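Local coordinates for protein acyl-coenzyme A oxidase 3 (Yarrowia lipolytica, PDB 5YS9) that oxidises aliphatic acyl-CoA substrates to (2E)-enoyl-CoA with FAD and molecular oxygen, releasing hydrogen peroxide, in peroxisomal fatty acid beta-oxidation, at residues 568-573 and 580-585; 43-48 and 361-366; 127-132 and 154-159. All blocks are in the same frame, centred on the assembly; numbering follows the deposited sequence.

Contact 1. Residues 568-573 and 580-585; sequences ERINAS and PYLINL
Ile570 carries the whole contact from its helix, meeting Leu582 with one branch and Ile583 with the other. The methyl CD1 of Ile570 lies 3.9 Å from CB of Leu582, so it touches the root of the leucine and not its forked end. The two side chains run alongside each other in opposite senses. A first torsion of -67° sets CG1 of Ile570 beside the backbone N and sends CG2 anti to it; the second branch, CG2, then faces CG1 of Ile583 at 4.2 Å. The same CD1 methyl also rests 3.8 Å from the backbone O of Leu582, a packing contact. Polar bonding stays within the segment 568-573. There Arg569 O accepts both Ser573 N, at 2.9 Å, and Ser573 OG, at 2.7 Å, and the two donors arrive from opposite faces of the carbonyl plane, the hydroxyl tilted 26° from it. Ser573 thereby folds its hydroxyl back onto the preceding turn, near the link to helix 579-596. Phe44 of helix 38-46 touches both Ile570 and Leu582, and Leu585 reaches helix 349-385. With three aliphatic side chains and no hydrogen bond between the segments, these consecutive helices are joined here by van der Waals contact and the burial of Ile570 and Leu582.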
loop_
_atom_site.group_PDB
_atom_site.type_symbol
_atom_site.label_atom_id
_atom_site.label_comp_id
_atom_site.label_asym_id
_atom_site.label_seq_id
_atom_site.Cartn_x
_atom_site.Cartn_y
_atom_site.Cartn_z
ATOM N N GLU A 568 -26.769 -9.147 12.052
ATOM C CA GLU A 568 -27.875 -8.361 12.638
ATOM C C GLU A 568 -28.646 -7.590 11.597
ATOM O O GLU A 568 -29.865 -7.489 11.681
ATOM C CB GLU A 568 -27.396 -7.387 13.753
ATOM C CG GLU A 568 -27.783 -7.783 15.190
ATOM C CD GLU A 568 -26.629 -7.744 16.216
ATOM O OE1 GLU A 568 -26.243 -8.848 16.692
ATOM O OE2 GLU A 568 -26.115 -6.636 16.564
ATOM N N ARG A 569 -27.943 -7.024 10.625
ATOM C CA ARG A 569 -28.582 -6.184 9.596
ATOM C C ARG A 569 -29.305 -7.052 8.570
ATOM O O ARG A 569 -30.322 -6.637 8.031
ATOM C CB ARG A 569 -27.564 -5.252 8.880
ATOM C CG ARG A 569 -26.910 -4.141 9.723
ATOM C CD ARG A 569 -27.842 -3.034 10.236
ATOM N NE ARG A 569 -28.833 -2.594 9.252
ATOM C CZ ARG A 569 -30.149 -2.468 9.460
ATOM N NH1 ARG A 569 -30.711 -2.703 10.646
ATOM N NH2 ARG A 569 -30.919 -2.076 8.455
ATOM N N ILE A 570 -28.777 -8.248 8.307
ATOM C CA ILE A 570 -29.437 -9.236 7.428
ATOM C C ILE A 570 -30.758 -9.686 8.055
ATOM O O ILE A 570 -31.799 -9.627 7.407
ATOM C CB ILE A 570 -28.529 -10.466 7.137
ATOM C CG1 ILE A 570 -27.318 -10.050 6.277
ATOM C CG2 ILE A 570 -29.318 -11.552 6.415
ATOM C CD1 ILE A 570 -26.148 -11.033 6.243
ATOM N N ASN A 571 -30.684 -10.145 9.306
ATOM C CA ASN A 571 -31.851 -10.558 10.058
ATOM C C ASN A 571 -32.846 -9.406 10.103
ATOM O O ASN A 571 -33.997 -9.601 9.805
ATOM C CB ASN A 571 -31.477 -10.988 11.477
ATOM C CG ASN A 571 -32.680 -11.528 12.262
ATOM O OD1 ASN A 571 -33.084 -10.970 13.308
ATOM N ND2 ASN A 571 -33.271 -12.621 11.758
ATOM N N ALA A 572 -32.395 -8.195 10.399
ATOM C CA ALA A 572 -33.316 -7.066 10.568
ATOM C C ALA A 572 -33.944 -6.524 9.292
ATOM O O ALA A 572 -35.086 -6.117 9.337
ATOM C CB ALA A 572 -32.627 -5.918 11.297
ATOM N N SER A 573 -33.218 -6.472 8.174
ATOM C CA SER A 573 -33.663 -5.674 7.005
ATOM C C SER A 573 -33.629 -6.323 5.614
ATOM O O SER A 573 -34.075 -5.717 4.657
ATOM C CB SER A 573 -32.843 -4.387 6.936
ATOM O OG SER A 573 -31.504 -4.699 6.608
ATOM N N PRO A 580 -30.631 -15.364 1.373
ATOM C CA PRO A 580 -29.656 -16.491 1.340
ATOM C C PRO A 580 -28.311 -16.124 0.739
ATOM O O PRO A 580 -27.298 -16.696 1.144
ATOM C CB PRO A 580 -30.336 -17.585 0.516
ATOM C CG PRO A 580 -31.733 -17.130 0.310
ATOM C CD PRO A 580 -31.841 -15.662 0.592
ATOM N N TYR A 581 -28.313 -15.185 -0.208
ATOM C CA TYR A 581 -27.071 -14.753 -0.913
ATOM C C TYR A 581 -26.241 -13.847 -0.004
ATOM O O TYR A 581 -25.018 -13.953 0.022
ATOM C CB TYR A 581 -27.389 -14.130 -2.282
ATOM C CG TYR A 581 -28.255 -15.093 -3.092
ATOM C CD1 TYR A 581 -27.696 -16.230 -3.718
ATOM C CD2 TYR A 581 -29.643 -14.914 -3.171
ATOM C CE1 TYR A 581 -28.495 -17.138 -4.392
ATOM C CE2 TYR A 581 -30.452 -15.815 -3.868
ATOM C CZ TYR A 581 -29.882 -16.909 -4.455
ATOM O OH TYR A 581 -30.700 -17.759 -5.109
ATOM N N LEU A 582 -26.913 -13.008 0.796
ATOM C CA LEU A 582 -26.224 -12.257 1.835
ATOM C C LEU A 582 -25.592 -13.149 2.933
ATOM O O LEU A 582 -24.449 -12.906 3.358
ATOM C CB LEU A 582 -27.174 -11.241 2.435
ATOM C CG LEU A 582 -27.600 -10.066 1.542
ATOM C CD1 LEU A 582 -28.660 -9.264 2.272
ATOM C CD2 LEU A 582 -26.426 -9.172 1.214
ATOM N N ILE A 583 -26.305 -14.176 3.393
ATOM C CA ILE A 583 -25.763 -15.083 4.415
ATOM C C ILE A 583 -24.517 -15.760 3.874
ATOM O O ILE A 583 -23.538 -15.933 4.613
ATOM C CB ILE A 583 -26.812 -16.129 4.925
ATOM C CG1 ILE A 583 -27.745 -15.457 5.936
ATOM C CG2 ILE A 583 -26.170 -17.295 5.672
ATOM C CD1 ILE A 583 -29.112 -16.112 5.979
ATOM N N ASN A 584 -24.585 -16.154 2.599
ATOM C CA ASN A 584 -23.461 -16.718 1.873
ATOM C C ASN A 584 -22.276 -15.758 1.923
ATOM O O ASN A 584 -21.186 -16.172 2.213
ATOM C CB ASN A 584 -23.839 -16.992 0.390
ATOM C CG ASN A 584 -24.525 -18.340 0.154
ATOM O OD1 ASN A 584 -25.069 -18.530 -0.920
ATOM N ND2 ASN A 584 -24.477 -19.273 1.109
ATOM N N LEU A 585 -22.503 -14.486 1.617
ATOM C CA LEU A 585 -21.468 -13.455 1.773
ATOM C C LEU A 585 -20.960 -13.398 3.198
ATOM O O LEU A 585 -19.744 -13.442 3.415
ATOM C CB LEU A 585 -21.980 -12.046 1.425
ATOM C CG LEU A 585 -21.662 -11.437 0.063
ATOM C CD1 LEU A 585 -21.936 -9.933 0.124
ATOM C CD2 LEU A 585 -20.221 -11.697 -0.375
#

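Contact 2. Residues 43-48 and 361-366; sequences EFLHGG and FTYAMK
The ammonium atom NZ of Lys366 is gripped twice: it donates a 2.9 Å hydrogen bond to the backbone O of Leu45 and forms a salt bridge with Asp370, one turn further along its own helix. Its approach to Leu45 O lies in the carbonyl plane, at a C=O to donor angle of 150°. Bends at chi2 and chi4 curl the lysine round this oxygen, which also has CG of Lys366 at 3.4 Å. Leu45 belongs to the last turn of helix 38-46, which Gly47 ends in a Schellman motif, with Gly48 N bonded to Glu43 O at 2.8 Å. An ammonium group beside such a helix end is probably favoured by its dipole. His46 ND1 stands 4.1 Å from Lys366 NZ, the two side chains crossing at about a right angle. The nearby ammonium would probably disfavour a second positive charge on the imidazole. On the other side of the contact, CD2 of Leu45 sits over a face of the Tyr363 ring, 3.8 Å from its centroid, in a CH-pi contact, while CD1 reaches towards CZ and the hydroxyl. Tyr363 OH itself is hydrogen-bonded to the backbone O of Tyr633. The arrangement belongs to the helical core of the acyl-CoA oxidase fold, where the N-terminal region packs on the first C-terminal helical domain, here through helix 349-385.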
loop_
_atom_site.group_PDB
_atom_site.type_symbol
_atom_site.label_atom_id
_atom_site.label_comp_id
_atom_site.label_asym_id
_atom_site.label_seq_id
_atom_site.Cartn_x
_atom_site.Cartn_y
_atom_site.Cartn_z
ATOM N N GLU A 43 -31.147 -2.087 -2.376
ATOM C CA GLU A 43 -31.972 -1.660 -1.190
ATOM C C GLU A 43 -31.414 -2.118 0.167
ATOM O O GLU A 43 -31.396 -1.344 1.138
ATOM C CB GLU A 43 -33.442 -2.098 -1.317
ATOM C CG GLU A 43 -34.302 -1.117 -2.112
ATOM C CD GLU A 43 -35.628 -1.700 -2.541
ATOM O OE1 GLU A 43 -36.110 -1.300 -3.633
ATOM O OE2 GLU A 43 -36.155 -2.564 -1.793
ATOM N N PHE A 44 -30.931 -3.351 0.238
ATOM C CA PHE A 44 -30.254 -3.768 1.447
ATOM C C PHE A 44 -28.998 -2.920 1.763
ATOM O O PHE A 44 -28.798 -2.540 2.891
ATOM C CB PHE A 44 -29.897 -5.251 1.387
ATOM C CG PHE A 44 -29.128 -5.722 2.592
ATOM C CD1 PHE A 44 -29.750 -5.818 3.817
ATOM C CD2 PHE A 44 -27.763 -5.985 2.512
ATOM C CE1 PHE A 44 -29.040 -6.225 4.928
ATOM C CE2 PHE A 44 -27.055 -6.397 3.618
ATOM C CZ PHE A 44 -27.697 -6.516 4.832
ATOM N N LEU A 45 -28.147 -2.647 0.773
ATOM C CA LEU A 45 -26.918 -1.872 1.020
ATOM C C LEU A 45 -27.189 -0.475 1.505
ATOM O O LEU A 45 -26.471 0.026 2.364
ATOM C CB LEU A 45 -26.034 -1.820 -0.219
ATOM C CG LEU A 45 -25.347 -3.134 -0.527
ATOM C CD1 LEU A 45 -24.829 -3.166 -1.953
ATOM C CD2 LEU A 45 -24.224 -3.377 0.461
ATOM N N HIS A 46 -28.219 0.157 0.962
ATOM C CA HIS A 46 -28.490 1.556 1.273
ATOM C C HIS A 46 -29.736 1.764 2.149
ATOM O O HIS A 46 -30.203 2.891 2.264
ATOM C CB HIS A 46 -28.619 2.310 -0.032
ATOM C CG HIS A 46 -27.348 2.361 -0.793
ATOM N ND1 HIS A 46 -26.256 3.079 -0.346
ATOM C CD2 HIS A 46 -26.974 1.772 -1.956
ATOM C CE1 HIS A 46 -25.284 2.973 -1.231
ATOM N NE2 HIS A 46 -25.685 2.167 -2.200
ATOM N N GLY A 47 -30.273 0.689 2.745
ATOM C CA GLY A 47 -31.377 0.786 3.708
ATOM C C GLY A 47 -32.708 1.243 3.155
ATOM O O GLY A 47 -33.342 2.104 3.705
ATOM N N GLY A 48 -33.106 0.693 2.025
ATOM C CA GLY A 48 -34.431 0.881 1.499
ATOM C C GLY A 48 -34.526 1.683 0.224
ATOM O O GLY A 48 -33.538 2.259 -0.267
ATOM N N PHE A 361 -16.147 -8.291 2.679
ATOM C CA PHE A 361 -15.684 -7.296 3.617
ATOM C C PHE A 361 -16.274 -5.934 3.315
ATOM O O PHE A 361 -16.620 -5.205 4.215
ATOM C CB PHE A 361 -14.166 -7.214 3.552
ATOM C CG PHE A 361 -13.513 -6.922 4.859
ATOM C CD1 PHE A 361 -13.992 -5.938 5.681
ATOM C CD2 PHE A 361 -12.404 -7.626 5.250
ATOM C CE1 PHE A 361 -13.386 -5.667 6.872
ATOM C CE2 PHE A 361 -11.786 -7.359 6.436
ATOM C CZ PHE A 361 -12.281 -6.385 7.252
ATOM N N THR A 362 -16.355 -5.573 2.047
ATOM C CA THR A 362 -16.910 -4.277 1.694
ATOM C C THR A 362 -18.382 -4.131 2.048
ATOM O O THR A 362 -18.776 -3.110 2.547
ATOM C CB THR A 362 -16.500 -3.759 0.287
ATOM O OG1 THR A 362 -17.633 -3.256 -0.414
ATOM C CG2 THR A 362 -15.811 -4.811 -0.514
ATOM N N TYR A 363 -19.169 -5.174 1.847
ATOM C CA TYR A 363 -20.568 -5.159 2.248
ATOM C C TYR A 363 -20.659 -4.992 3.750
ATOM O O TYR A 363 -21.501 -4.271 4.249
ATOM C CB TYR A 363 -21.243 -6.476 1.887
ATOM C CG TYR A 363 -21.927 -6.529 0.548
ATOM C CD1 TYR A 363 -21.218 -6.330 -0.624
ATOM C CD2 TYR A 363 -23.277 -6.807 0.450
ATOM C CE1 TYR A 363 -21.839 -6.388 -1.848
ATOM C CE2 TYR A 363 -23.898 -6.870 -0.772
ATOM C CZ TYR A 363 -23.175 -6.660 -1.914
ATOM O OH TYR A 363 -23.795 -6.723 -3.127
ATOM N N ALA A 364 -19.778 -5.688 4.454
ATOM C CA ALA A 364 -19.707 -5.673 5.903
ATOM C C ALA A 364 -19.373 -4.300 6.456
ATOM O O ALA A 364 -19.894 -3.892 7.481
ATOM C CB ALA A 364 -18.699 -6.693 6.387
ATOM N N MET A 365 -18.477 -3.599 5.789
ATOM C CA MET A 365 -18.170 -2.243 6.168
ATOM C C MET A 365 -19.452 -1.419 6.167
ATOM O O MET A 365 -19.766 -0.774 7.154
ATOM C CB MET A 365 -17.152 -1.615 5.249
ATOM C CG MET A 365 -15.702 -1.985 5.537
ATOM S SD MET A 365 -14.720 -1.648 4.064
ATOM C CE MET A 365 -13.175 -1.787 4.853
ATOM N N LYS A 366 -20.214 -1.455 5.088
ATOM C CA LYS A 366 -21.468 -0.689 5.083
ATOM C C LYS A 366 -22.442 -1.080 6.255
ATOM O O LYS A 366 -22.997 -0.211 6.913
ATOM C CB LYS A 366 -22.148 -0.775 3.697
ATOM C CG LYS A 366 -23.256 0.231 3.417
ATOM C CD LYS A 366 -22.827 1.699 3.654
ATOM C CE LYS A 366 -23.846 2.707 3.091
ATOM N NZ LYS A 366 -25.226 2.354 3.567
#

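Contact 3. Residues 127-132 and 154-159; sequences GLFMGA and KGFYGC
Phe129 and Cys159 bring their CA atoms within 5.3 Å, where helix 116-136 passes the segment 154-159. The helix widens into a pi-type turn at 127-129. The other segment is loop as far as Tyr157, turning at Gly155 with positive phi and extended from Phe156 onward, and becomes a weakly bonded strand at about 158-159. Gly158 N is hydrogen-bonded to His125 ND1, one turn before Phe129 on the helix, which ties this part of the chain to the same helix. The Phe129 side chain leaves with CG anti to the backbone N (chi1 179°), and this directs the ring at the strand. One face of the ring covers Gly158 CA, 4.0 Å from the ring centroid and 21° off the normal, a CH-pi contact; the glycine, having no side chain, lets the ring lie directly over its backbone. At the ring's edge, near its plane, CD1 approaches Cys159 O to 3.4 Å. Strand 158-161 pairs in parallel with strand 210-219 in the beta sheet of the acyl-CoA dehydrogenase-like middle domain, so Phe129 joins an N-terminal helix to the chain's entry into that sheet. The CB of Cys159 points away from the helix, and its side chain is about 6 Å from a bound FAD. At the far end of the ring, CE2 of Phe129 meets CE1 of Phe156 at 3.4 Å. The two rings are oblique, their planes at 50°, and Phe129 presents itself at the edge of Phe156, with CZ in the Phe156 ring plane. Phe156 in turn stacks on His210 and touches Trp145 of helix 139-147. Beyond the aromatic pair, Lys154 forms a salt bridge with Asp689 of the second subunit.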
loop_
_atom_site.group_PDB
_atom_site.type_symbol
_atom_site.label_atom_id
_atom_site.label_comp_id
_atom_site.label_asym_id
_atom_site.label_seq_id
_atom_site.Cartn_x
_atom_site.Cartn_y
_atom_site.Cartn_z
ATOM N N GLY A 127 -16.965 21.719 6.560
ATOM C CA GLY A 127 -17.139 20.974 7.781
ATOM C C GLY A 127 -16.311 21.403 8.966
ATOM O O GLY A 127 -16.845 21.614 10.042
ATOM N N LEU A 128 -15.002 21.496 8.792
ATOM C CA LEU A 128 -14.150 21.818 9.922
ATOM C C LEU A 128 -14.273 23.226 10.473
ATOM O O LEU A 128 -14.515 23.401 11.642
ATOM C CB LEU A 128 -12.696 21.544 9.573
ATOM C CG LEU A 128 -12.310 20.178 9.058
ATOM C CD1 LEU A 128 -10.886 20.220 8.555
ATOM C CD2 LEU A 128 -12.442 19.182 10.180
ATOM N N PHE A 129 -14.206 24.227 9.615
ATOM C CA PHE A 129 -14.358 25.629 10.075
ATOM C C PHE A 129 -15.778 25.963 10.478
ATOM O O PHE A 129 -15.982 26.500 11.538
ATOM C CB PHE A 129 -13.930 26.662 9.036
ATOM C CG PHE A 129 -14.120 28.105 9.503
ATOM C CD1 PHE A 129 -13.160 28.725 10.288
ATOM C CD2 PHE A 129 -15.270 28.829 9.157
ATOM C CE1 PHE A 129 -13.314 30.045 10.711
ATOM C CE2 PHE A 129 -15.449 30.150 9.597
ATOM C CZ PHE A 129 -14.456 30.762 10.370
ATOM N N MET A 130 -16.729 25.688 9.593
ATOM C CA MET A 130 -18.156 25.851 9.893
ATOM C C MET A 130 -18.593 24.994 11.097
ATOM O O MET A 130 -19.392 25.435 11.902
ATOM C CB MET A 130 -19.031 25.522 8.690
ATOM C CG MET A 130 -19.034 26.565 7.587
ATOM S SD MET A 130 -19.229 28.261 8.166
ATOM C CE MET A 130 -20.966 28.240 8.591
ATOM N N GLY A 131 -18.029 23.799 11.223
ATOM C CA GLY A 131 -18.235 22.954 12.387
ATOM C C GLY A 131 -17.784 23.567 13.671
ATOM O O GLY A 131 -18.447 23.411 14.674
ATOM N N ALA A 132 -16.641 24.239 13.646
ATOM C CA ALA A 132 -16.081 24.879 14.843
ATOM C C ALA A 132 -16.888 26.086 15.282
ATOM O O ALA A 132 -17.191 26.191 16.438
ATOM C CB ALA A 132 -14.655 25.295 14.598
ATOM N N LYS A 154 -18.848 33.755 0.670
ATOM C CA LYS A 154 -18.941 35.027 -0.046
ATOM C C LYS A 154 -17.975 35.973 0.612
ATOM O O LYS A 154 -18.157 36.302 1.760
ATOM C CB LYS A 154 -20.337 35.629 0.080
ATOM C CG LYS A 154 -21.499 34.718 -0.315
ATOM C CD LYS A 154 -21.836 34.740 -1.794
ATOM C CE LYS A 154 -22.860 35.817 -2.143
ATOM N NZ LYS A 154 -23.509 35.579 -3.468
ATOM N N GLY A 155 -16.940 36.405 -0.094
ATOM C CA GLY A 155 -15.856 37.192 0.515
ATOM C C GLY A 155 -15.275 36.595 1.799
ATOM O O GLY A 155 -14.843 37.347 2.667
ATOM N N PHE A 156 -15.254 35.262 1.928
ATOM C CA PHE A 156 -14.893 34.570 3.182
ATOM C C PHE A 156 -14.610 33.091 2.876
ATOM O O PHE A 156 -15.338 32.478 2.105
ATOM C CB PHE A 156 -16.062 34.631 4.174
ATOM C CG PHE A 156 -15.695 34.344 5.610
ATOM C CD1 PHE A 156 -15.482 33.035 6.043
ATOM C CD2 PHE A 156 -15.630 35.388 6.549
ATOM C CE1 PHE A 156 -15.186 32.763 7.362
ATOM C CE2 PHE A 156 -15.319 35.121 7.875
ATOM C CZ PHE A 156 -15.107 33.813 8.290
ATOM N N TYR A 157 -13.562 32.536 3.476
ATOM C CA TYR A 157 -13.179 31.149 3.268
ATOM C C TYR A 157 -12.339 30.766 4.473
ATOM O O TYR A 157 -11.307 31.392 4.780
ATOM C CB TYR A 157 -12.384 30.962 1.969
ATOM C CG TYR A 157 -12.389 29.550 1.430
ATOM C CD1 TYR A 157 -11.655 28.539 2.039
ATOM C CD2 TYR A 157 -13.136 29.215 0.308
ATOM C CE1 TYR A 157 -11.652 27.226 1.534
ATOM C CE2 TYR A 157 -13.155 27.916 -0.203
ATOM C CZ TYR A 157 -12.418 26.913 0.415
ATOM O OH TYR A 157 -12.433 25.631 -0.103
ATOM N N GLY A 158 -12.813 29.749 5.171
ATOM C CA GLY A 158 -12.293 29.338 6.468
ATOM C C GLY A 158 -11.444 28.096 6.297
ATOM O O GLY A 158 -11.524 27.410 5.286
ATOM N N CYS A 159 -10.614 27.833 7.273
ATOM C CA CYS A 159 -9.888 26.587 7.375
ATOM C C CYS A 159 -9.736 26.299 8.896
ATOM O O CYS A 159 -10.273 27.056 9.744
ATOM C CB CYS A 159 -8.527 26.732 6.658
ATOM S SG CYS A 159 -7.391 27.921 7.438
#

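All three contacts are buried, but they differ in place and chemistry. Contacts 1 and 2 adjoin in the helical part of the chain, their centres 10 Å apart. Phe44, from the helix of contact 2, packs against Ser573 of contact 1, and Tyr363 meets Leu585, so four helices share one interior. Contact 1 has no hydrogen bond between its segments and rests on aliphatic side chains, whereas contact 2 adds a lysine-to-carbonyl bond to a CH-pi contact. Contact 3 lies on the opposite side of the chain's centre from contact 1, nested in the loop that contact 2 closes; it joins helix to strand through aromatic rings, near FAD and the second subunit.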